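PDB 3P2Y: alanine dehydrogenase/pyridine nucleotide transhydrogenase from Mycobacterium smegmatis str. MC2 155, which probably takes part in hydride transfer between NADH and NADP+ in a transhydrogenase that pumps protons across the membrane. Local coordinates for residues 42-47 with 342-347; 67-72 with 77-82; 109-114 with 146-151. One frame throughout, in Å; residues are numbered along the deposited sequence. Where two conformers were deposited one is given.

Interaction 1: 42-47 with 342-347; sequences PKVVEK and LYAKNV
V44 meets A344 and K345 through aliphatic atoms alone, with no flat group between them. The ring of this region, Y343, belongs to another side of helix 336-354. One of its faces carries CG2 of V347, 3.4 Å above the plane and offset toward the rim. Its OH is hydrogen-bonded to K90 O, and the ring also meets F111. The contact itself centres on the A344 methyl. V44 points at the other helix, and its branches spread over that methyl: V44 CG2 lies 3.8 Å from A344 CB, and V44 CG1 lies 4.1 Å from it. CG1 is anti to the backbone N (chi1 173°), which puts CG2 beside that N and within 4.1 Å of K345 CG. The small A344 lets the backbones come close, with V44 CA 6.8 Å from A344 CA. The K345 chain runs on extended. K345 NZ lies 5.7 Å from K47 NZ and has a long, weak ion pair with E341. A179 of the second subunit packs on K345. This is helix-to-helix packing in the alanine dehydrogenase/transhydrogenase fold: helix 336-354, from the C-terminal part of the sequence, returns to pack on helix 42-50 of the N-terminal domain.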
loop_
_atom_site.group_PDB
_atom_site.type_symbol
_atom_site.label_atom_id
_atom_site.label_comp_id
_atom_site.label_asym_id
_atom_site.label_seq_id
_atom_site.Cartn_x
_atom_site.Cartn_y
_atom_site.Cartn_z
ATOM N N PRO A 42 8.360 18.472 -15.598
ATOM C CA PRO A 42 9.462 19.409 -15.844
ATOM C C PRO A 42 10.639 18.838 -16.648
ATOM O O PRO A 42 11.163 19.528 -17.522
ATOM C CB PRO A 42 9.884 19.820 -14.420
ATOM C CG PRO A 42 8.537 19.801 -13.665
ATOM C CD PRO A 42 7.975 18.460 -14.171
ATOM N N LYS A 43 11.037 17.585 -16.401
ATOM C CA LYS A 43 12.168 16.992 -17.157
ATOM C C LYS A 43 11.915 16.932 -18.657
ATOM O O LYS A 43 12.856 17.075 -19.450
ATOM C CB LYS A 43 12.510 15.556 -16.680
ATOM C CG LYS A 43 13.136 15.468 -15.305
ATOM C CD LYS A 43 13.239 13.971 -14.918
ATOM C CE LYS A 43 13.653 13.807 -13.456
ATOM N NZ LYS A 43 14.086 12.408 -13.217
ATOM N N VAL A 44 10.653 16.731 -19.046
ATOM C CA VAL A 44 10.287 16.639 -20.455
ATOM C C VAL A 44 10.158 18.033 -21.036
ATOM O O VAL A 44 10.612 18.309 -22.146
ATOM C CB VAL A 44 8.979 15.777 -20.644
ATOM C CG1 VAL A 44 8.475 15.808 -22.098
ATOM C CG2 VAL A 44 9.259 14.308 -20.214
ATOM N N VAL A 45 9.555 18.929 -20.268
ATOM C CA VAL A 45 9.528 20.353 -20.648
ATOM C C VAL A 45 10.938 20.869 -20.956
ATOM O O VAL A 45 11.153 21.602 -21.945
ATOM C CB VAL A 45 8.835 21.199 -19.549
ATOM C CG1 VAL A 45 8.959 22.713 -19.863
ATOM C CG2 VAL A 45 7.349 20.818 -19.439
ATOM N N GLU A 46 11.907 20.486 -20.125
ATOM C CA GLU A 46 13.293 20.926 -20.321
ATOM C C GLU A 46 13.807 20.530 -21.719
ATOM O O GLU A 46 14.421 21.347 -22.435
ATOM C CB GLU A 46 14.194 20.365 -19.203
ATOM C CG GLU A 46 15.637 20.902 -19.190
ATOM C CD GLU A 46 16.395 20.611 -17.880
ATOM O OE1 GLU A 46 15.790 20.083 -16.912
ATOM O OE2 GLU A 46 17.614 20.919 -17.818
ATOM N N LYS A 47 13.527 19.295 -22.117
ATOM C CA LYS A 47 13.908 18.816 -23.455
ATOM C C LYS A 47 13.252 19.602 -24.589
ATOM O O LYS A 47 13.916 19.917 -25.590
ATOM C CB LYS A 47 13.572 17.331 -23.611
ATOM C CG LYS A 47 14.216 16.427 -22.548
ATOM C CD LYS A 47 15.686 16.180 -22.779
ATOM C CE LYS A 47 16.178 15.030 -21.892
ATOM N NZ LYS A 47 15.218 13.862 -21.919
ATOM N N LEU A 342 5.960 9.100 -17.785
ATOM C CA LEU A 342 5.821 8.130 -18.869
ATOM C C LEU A 342 4.835 8.638 -19.931
ATOM O O LEU A 342 5.122 8.548 -21.130
ATOM C CB LEU A 342 5.370 6.785 -18.318
ATOM C CG LEU A 342 6.429 6.146 -17.401
ATOM C CD1 LEU A 342 5.827 4.893 -16.789
ATOM C CD2 LEU A 342 7.721 5.821 -18.140
ATOM N N TYR A 343 3.693 9.158 -19.458
ATOM C CA TYR A 343 2.664 9.757 -20.317
ATOM C C TYR A 343 3.241 10.910 -21.134
ATOM O O TYR A 343 2.969 11.050 -22.343
ATOM C CB TYR A 343 1.467 10.258 -19.487
ATOM C CG TYR A 343 0.354 10.812 -20.345
ATOM C CD1 TYR A 343 0.175 12.192 -20.477
ATOM C CD2 TYR A 343 -0.536 9.948 -21.016
ATOM C CE1 TYR A 343 -0.868 12.711 -21.297
ATOM C CE2 TYR A 343 -1.549 10.450 -21.840
ATOM C CZ TYR A 343 -1.709 11.836 -21.957
ATOM O OH TYR A 343 -2.728 12.344 -22.701
ATOM N N ALA A 344 4.023 11.762 -20.477
ATOM C CA ALA A 344 4.661 12.892 -21.169
ATOM C C ALA A 344 5.567 12.435 -22.301
ATOM O O ALA A 344 5.586 13.040 -23.374
ATOM C CB ALA A 344 5.483 13.736 -20.120
ATOM N N LYS A 345 6.322 11.362 -22.065
ATOM C CA LYS A 345 7.162 10.782 -23.130
ATOM C C LYS A 345 6.298 10.194 -24.266
ATOM O O LYS A 345 6.649 10.344 -25.457
ATOM C CB LYS A 345 8.138 9.763 -22.521
ATOM C CG LYS A 345 9.214 10.456 -21.690
ATOM C CD LYS A 345 10.192 9.468 -21.008
ATOM C CE LYS A 345 11.279 10.256 -20.265
ATOM N NZ LYS A 345 12.394 9.350 -19.789
ATOM N N ASN A 346 5.153 9.583 -23.923
ATOM C CA ASN A 346 4.228 9.081 -24.967
ATOM C C ASN A 346 3.719 10.228 -25.848
ATOM O O ASN A 346 3.744 10.170 -27.093
ATOM C CB ASN A 346 2.994 8.380 -24.358
ATOM C CG ASN A 346 3.335 7.126 -23.519
ATOM O OD1 ASN A 346 2.731 6.918 -22.480
ATOM N ND2 ASN A 346 4.258 6.306 -23.977
ATOM N N VAL A 347 3.209 11.266 -25.181
ATOM C CA VAL A 347 2.651 12.436 -25.887
ATOM C C VAL A 347 3.727 13.134 -26.745
ATOM O O VAL A 347 3.483 13.519 -27.934
ATOM C CB VAL A 347 1.994 13.408 -24.860
ATOM C CG1 VAL A 347 1.788 14.794 -25.499
ATOM C CG2 VAL A 347 0.631 12.790 -24.406
#

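Interaction 2: 67-72 with 77-82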
loop_
_atom_site.group_PDB
_atom_site.type_symbol
_atom_site.label_atom_id
_atom_site.label_comp_id
_atom_site.label_asym_id
_atom_site.label_seq_id
_atom_site.Cartn_x
_atom_site.Cartn_y
_atom_site.Cartn_z
ATOM N N PHE A 67 5.010 18.965 -8.065
ATOM C CA PHE A 67 5.921 19.896 -8.752
ATOM C C PHE A 67 5.474 21.315 -8.430
ATOM O O PHE A 67 4.296 21.522 -8.090
ATOM C CB PHE A 67 5.853 19.708 -10.257
ATOM C CG PHE A 67 6.364 18.369 -10.711
ATOM C CD1 PHE A 67 7.626 17.951 -10.320
ATOM C CD2 PHE A 67 5.569 17.528 -11.493
ATOM C CE1 PHE A 67 8.116 16.703 -10.720
ATOM C CE2 PHE A 67 6.066 16.286 -11.906
ATOM C CZ PHE A 67 7.323 15.893 -11.515
ATOM N N SER A 68 6.379 22.287 -8.545
ATOM C CA SER A 68 5.962 23.692 -8.372
ATOM C C SER A 68 6.016 24.444 -9.692
ATOM O O SER A 68 6.617 23.976 -10.677
ATOM C CB SER A 68 6.870 24.394 -7.353
ATOM O OG SER A 68 8.176 24.393 -7.895
ATOM N N ASP A 69 5.429 25.644 -9.720
ATOM C CA ASP A 69 5.534 26.497 -10.901
ATOM C C ASP A 69 7.022 26.769 -11.154
ATOM O O ASP A 69 7.462 26.814 -12.309
ATOM C CB ASP A 69 4.833 27.845 -10.662
ATOM C CG ASP A 69 3.315 27.764 -10.771
ATOM O OD1 ASP A 69 2.753 26.662 -10.952
ATOM O OD2 ASP A 69 2.680 28.833 -10.619
ATOM N N ALA A 70 7.797 26.952 -10.069
ATOM C CA ALA A 70 9.245 27.220 -10.229
ATOM C C ALA A 70 9.963 26.063 -10.929
ATOM O O ALA A 70 10.884 26.302 -11.696
ATOM C CB ALA A 70 9.920 27.544 -8.884
ATOM N N ASP A 71 9.529 24.823 -10.689
ATOM C CA ASP A 71 10.142 23.667 -11.373
ATOM C C ASP A 71 9.970 23.800 -12.878
ATOM O O ASP A 71 10.910 23.593 -13.661
ATOM C CB ASP A 71 9.524 22.350 -10.912
ATOM C CG ASP A 71 9.881 22.002 -9.501
ATOM O OD1 ASP A 71 10.999 22.375 -9.039
ATOM O OD2 ASP A 71 9.043 21.347 -8.845
ATOM N N TYR A 72 8.760 24.170 -13.287
ATOM C CA TYR A 72 8.492 24.421 -14.711
ATOM C C TYR A 72 9.260 25.600 -15.299
ATOM O O TYR A 72 9.782 25.499 -16.400
ATOM C CB TYR A 72 6.988 24.533 -14.987
ATOM C CG TYR A 72 6.302 23.169 -14.911
ATOM C CD1 TYR A 72 6.409 22.249 -15.971
ATOM C CD2 TYR A 72 5.535 22.820 -13.804
ATOM C CE1 TYR A 72 5.749 20.992 -15.900
ATOM C CE2 TYR A 72 4.889 21.572 -13.720
ATOM C CZ TYR A 72 4.993 20.680 -14.775
ATOM O OH TYR A 72 4.346 19.466 -14.683
ATOM N N ALA A 77 9.820 26.770 -19.120
ATOM C CA ALA A 77 8.436 27.166 -19.392
ATOM C C ALA A 77 8.122 28.550 -18.853
ATOM O O ALA A 77 8.799 29.062 -17.945
ATOM C CB ALA A 77 7.441 26.163 -18.765
ATOM N N THR A 78 7.080 29.139 -19.409
ATOM C CA THR A 78 6.441 30.302 -18.787
ATOM C C THR A 78 5.140 29.839 -18.145
ATOM O O THR A 78 4.519 28.882 -18.609
ATOM C CB THR A 78 6.149 31.406 -19.801
ATOM O OG1 THR A 78 5.150 30.956 -20.716
ATOM C CG2 THR A 78 7.408 31.758 -20.570
ATOM N N ILE A 79 4.744 30.490 -17.053
ATOM C CA ILE A 79 3.492 30.116 -16.375
ATOM C C ILE A 79 2.388 31.035 -16.887
ATOM O O ILE A 79 2.525 32.270 -16.845
ATOM C CB ILE A 79 3.625 30.233 -14.828
ATOM C CG1 ILE A 79 4.795 29.378 -14.296
ATOM C CG2 ILE A 79 2.281 29.892 -14.147
ATOM C CD1 ILE A 79 4.711 27.825 -14.572
ATOM N N GLY A 80 1.292 30.476 -17.375
ATOM C CA GLY A 80 0.266 31.329 -17.975
ATOM C C GLY A 80 -0.875 30.525 -18.551
ATOM O O GLY A 80 -1.052 29.365 -18.204
ATOM N N ASP A 81 -1.655 31.148 -19.438
ATOM C CA ASP A 81 -2.846 30.494 -19.987
ATOM C C ASP A 81 -2.426 29.465 -21.056
ATOM O O ASP A 81 -1.832 29.825 -22.068
ATOM C CB ASP A 81 -3.771 31.585 -20.563
ATOM C CG ASP A 81 -5.086 31.047 -21.096
ATOM O OD1 ASP A 81 -5.366 29.841 -21.009
ATOM O OD2 ASP A 81 -5.851 31.880 -21.630
ATOM N N PRO A 82 -2.741 28.175 -20.825
ATOM C CA PRO A 82 -2.280 27.165 -21.746
ATOM C C PRO A 82 -3.213 26.981 -22.942
ATOM O O PRO A 82 -2.768 26.447 -23.965
ATOM C CB PRO A 82 -2.271 25.902 -20.869
ATOM C CG PRO A 82 -3.466 26.075 -19.987
ATOM C CD PRO A 82 -3.447 27.587 -19.669
#
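I79 packs against D69 and Y72, and A77 joins Y72 through both backbone and side chain. The tight part is at A77. Its N donates to Y72 O at 3.0 Å with an N-H...O angle of 152°, the donor lying 31° from the carbonyl plane. The A77 methyl lies close to the same carbonyl, with A77 CB 3.4 Å from Y72 O, and it also meets the Y72 CB. The I79 side chain crosses that of D69 at about a right angle. I79 CG1 is anti to its carbonyl carbon (chi1 -56°), which brings I79 CG1 to 3.9 Å from D69 CB. At the end of this branch, I79 CD1 is 3.7 Å from D69 O and 4.0 Å from Y72 CB. The other branch, I79 CG2, lies 3.7 Å from D69 OD2. That carboxylate is held by polar partners as well: OD1 takes the N-H of A60, and OD2 is hydrogen-bonded to S59 OG.

The looser side is the outer one. I79 is partly exposed there, and T78 is exposed, its CB pointing away from the helix. The helix start is fixed by a capping box. S68 N donates to D71 OD2 at 2.8 Å, from above the carboxylate plane, and D71 N donates to S68 OG at 3.1 Å.

The Y72 ring leads away from A77 toward helix 42-50, where it packs on P42 and V45, and its OH bonds to L40 O. T78 and G80 are hydrogen-bonded to strand 54-57. The contact thus closes the beta-alpha-beta unit of strand 54-57, helix 69-74 and edge strand 78-79.

Interaction 3: 109-114 with 146-151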
loop_
_atom_site.group_PDB
_atom_site.type_symbol
_atom_site.label_atom_id
_atom_site.label_comp_id
_atom_site.label_asym_id
_atom_site.label_seq_id
_atom_site.Cartn_x
_atom_site.Cartn_y
_atom_site.Cartn_z
ATOM N N ILE A 109 -3.820 17.119 -28.075
ATOM C CA ILE A 109 -3.374 15.728 -27.894
ATOM C C ILE A 109 -3.749 15.354 -26.485
ATOM O O ILE A 109 -3.430 16.099 -25.559
ATOM C CB ILE A 109 -1.839 15.581 -28.027
ATOM C CG1 ILE A 109 -1.396 15.900 -29.473
ATOM C CG2 ILE A 109 -1.391 14.133 -27.624
ATOM C CD1 ILE A 109 0.145 16.046 -29.666
ATOM N N GLY A 110 -4.398 14.192 -26.314
ATOM C CA GLY A 110 -4.710 13.707 -24.952
ATOM C C GLY A 110 -5.522 12.424 -25.020
ATOM O O GLY A 110 -5.753 11.906 -26.112
ATOM N N PHE A 111 -5.986 11.927 -23.878
ATOM C CA PHE A 111 -6.998 10.875 -23.912
ATOM C C PHE A 111 -8.290 11.580 -24.275
ATOM O O PHE A 111 -8.687 12.517 -23.591
ATOM C CB PHE A 111 -7.172 10.178 -22.564
ATOM C CG PHE A 111 -6.030 9.271 -22.188
ATOM C CD1 PHE A 111 -5.693 8.174 -22.977
ATOM C CD2 PHE A 111 -5.305 9.492 -21.015
ATOM C CE1 PHE A 111 -4.645 7.308 -22.607
ATOM C CE2 PHE A 111 -4.261 8.657 -20.648
ATOM C CZ PHE A 111 -3.908 7.547 -21.454
ATOM N N LEU A 112 -8.908 11.169 -25.383
ATOM C CA LEU A 112 -10.116 11.828 -25.868
ATOM C C LEU A 112 -11.343 10.935 -25.907
ATOM O O LEU A 112 -12.340 11.310 -26.526
ATOM C CB LEU A 112 -9.892 12.475 -27.261
ATOM C CG LEU A 112 -8.754 13.495 -27.321
ATOM C CD1 LEU A 112 -8.486 14.000 -28.765
ATOM C CD2 LEU A 112 -9.025 14.680 -26.402
ATOM N N ALA A 113 -11.274 9.755 -25.292
ATOM C CA ALA A 113 -12.425 8.857 -25.142
ATOM C C ALA A 113 -13.214 8.619 -26.449
ATOM O O ALA A 113 -14.435 8.815 -26.478
ATOM C CB ALA A 113 -13.363 9.384 -24.026
ATOM N N PRO A 114 -12.519 8.218 -27.534
ATOM C CA PRO A 114 -13.198 8.133 -28.839
ATOM C C PRO A 114 -14.401 7.171 -28.826
ATOM O O PRO A 114 -15.388 7.414 -29.513
ATOM C CB PRO A 114 -12.083 7.658 -29.799
ATOM C CG PRO A 114 -11.054 7.029 -28.919
ATOM C CD PRO A 114 -11.098 7.846 -27.641
ATOM N N MET A 146 4.796 5.481 -27.959
ATOM C CA MET A 146 3.633 6.397 -27.885
ATOM C C MET A 146 2.444 5.768 -27.189
ATOM O O MET A 146 1.364 6.362 -27.160
ATOM C CB MET A 146 3.180 6.827 -29.308
ATOM C CG MET A 146 4.241 7.547 -30.075
ATOM S SD MET A 146 3.823 7.568 -31.855
ATOM C CE MET A 146 5.478 7.847 -32.505
ATOM N N ASP A 147 2.633 4.573 -26.617
ATOM C CA ASP A 147 1.498 3.801 -26.128
ATOM C C ASP A 147 1.126 4.228 -24.704
ATOM O O ASP A 147 1.582 3.627 -23.716
ATOM C CB ASP A 147 1.834 2.306 -26.156
ATOM C CG ASP A 147 0.636 1.421 -25.846
ATOM O OD1 ASP A 147 -0.428 1.915 -25.402
ATOM O OD2 ASP A 147 0.777 0.185 -26.038
ATOM N N ALA A 148 0.314 5.277 -24.619
ATOM C CA ALA A 148 -0.145 5.788 -23.315
ATOM C C ALA A 148 -1.059 4.834 -22.543
ATOM O O ALA A 148 -1.018 4.780 -21.303
ATOM C CB ALA A 148 -0.842 7.158 -23.516
ATOM N N LEU A 149 -1.940 4.125 -23.245
ATOM C CA LEU A 149 -2.754 3.127 -22.555
ATOM C C LEU A 149 -1.845 2.139 -21.788
ATOM O O LEU A 149 -2.114 1.845 -20.609
ATOM C CB LEU A 149 -3.726 2.402 -23.521
ATOM C CG LEU A 149 -4.896 3.272 -24.015
ATOM C CD1 LEU A 149 -5.582 2.549 -25.185
ATOM C CD2 LEU A 149 -5.889 3.669 -22.889
ATOM N N SER A 150 -0.753 1.689 -22.414
ATOM C CA SER A 150 0.171 0.738 -21.771
ATOM C C SER A 150 0.949 1.363 -20.608
ATOM O O SER A 150 1.099 0.754 -19.542
ATOM C CB SER A 150 1.144 0.157 -22.809
ATOM O OG SER A 150 2.201 -0.549 -22.203
ATOM N N SER A 151 1.459 2.581 -20.796
ATOM C CA SER A 151 2.269 3.147 -19.687
ATOM C C SER A 151 1.413 3.353 -18.437
ATOM O O SER A 151 1.861 3.077 -17.323
ATOM C CB SER A 151 2.988 4.454 -20.081
ATOM O OG SER A 151 2.088 5.531 -20.303
#
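F111 reaches A148 and L149 with the far end of its ring. F111 CZ lies 3.7 Å from A148 CB, and F111 CE1 lies 3.9 Å from L149 CD2. Both methyls approach the ring obliquely. The F111 CG is anti to the carbonyl carbon (chi1 -72°), which carries the ring across to the helix. L149 is exposed, while A148 is buried.

The next shell fixes both ends. The F111 ring also meets the ring of Y343, with the planes at about 35°, and Y343 and N346 pack on A148. Beyond F111, the two carboxylate oxygens of E135 take L112 N and A113 N, one each, and so pin the turn after the strand. On the other side D147 is the N-cap of helix 148-167. D147 OD1 accepts from S150 N at 3.0 Å, with the donor 64° out of the carboxylate plane. One turn in, S151 OG is hydrogen-bonded to N346 OD1, which ties this helix to helix 336-354.

F111 thus stands just past the C-terminal end of strand 107-110, in the parallel sheet of the Rossmann-like N-terminal domain. It packs on the first turn of helix 148-167, one of the long helices linking the two domains of this family.

In the fold
Interaction 1 lies between the other two, its centre 14 Å from each. Its helix 42-50 touches interaction 2: P42 N is 3.6 Å from Y72 CE1, and V45 CG2 is 3.9 Å from Y72 CD1. Its helix 336-354 touches interaction 3 instead, where Y343 OH is 3.3 Å from G110 CA. Interactions 2 and 3 are separate, with centres 23 Å apart and nearest atoms about 10 Å apart, but both reach the same parallel sheet. Along the chain both are nested inside the long loop closed by 42-47 with 342-347. A bound calcium ion lies about 6 Å from the A77 side chain, and a bound calcium about 14 Å from that of V44.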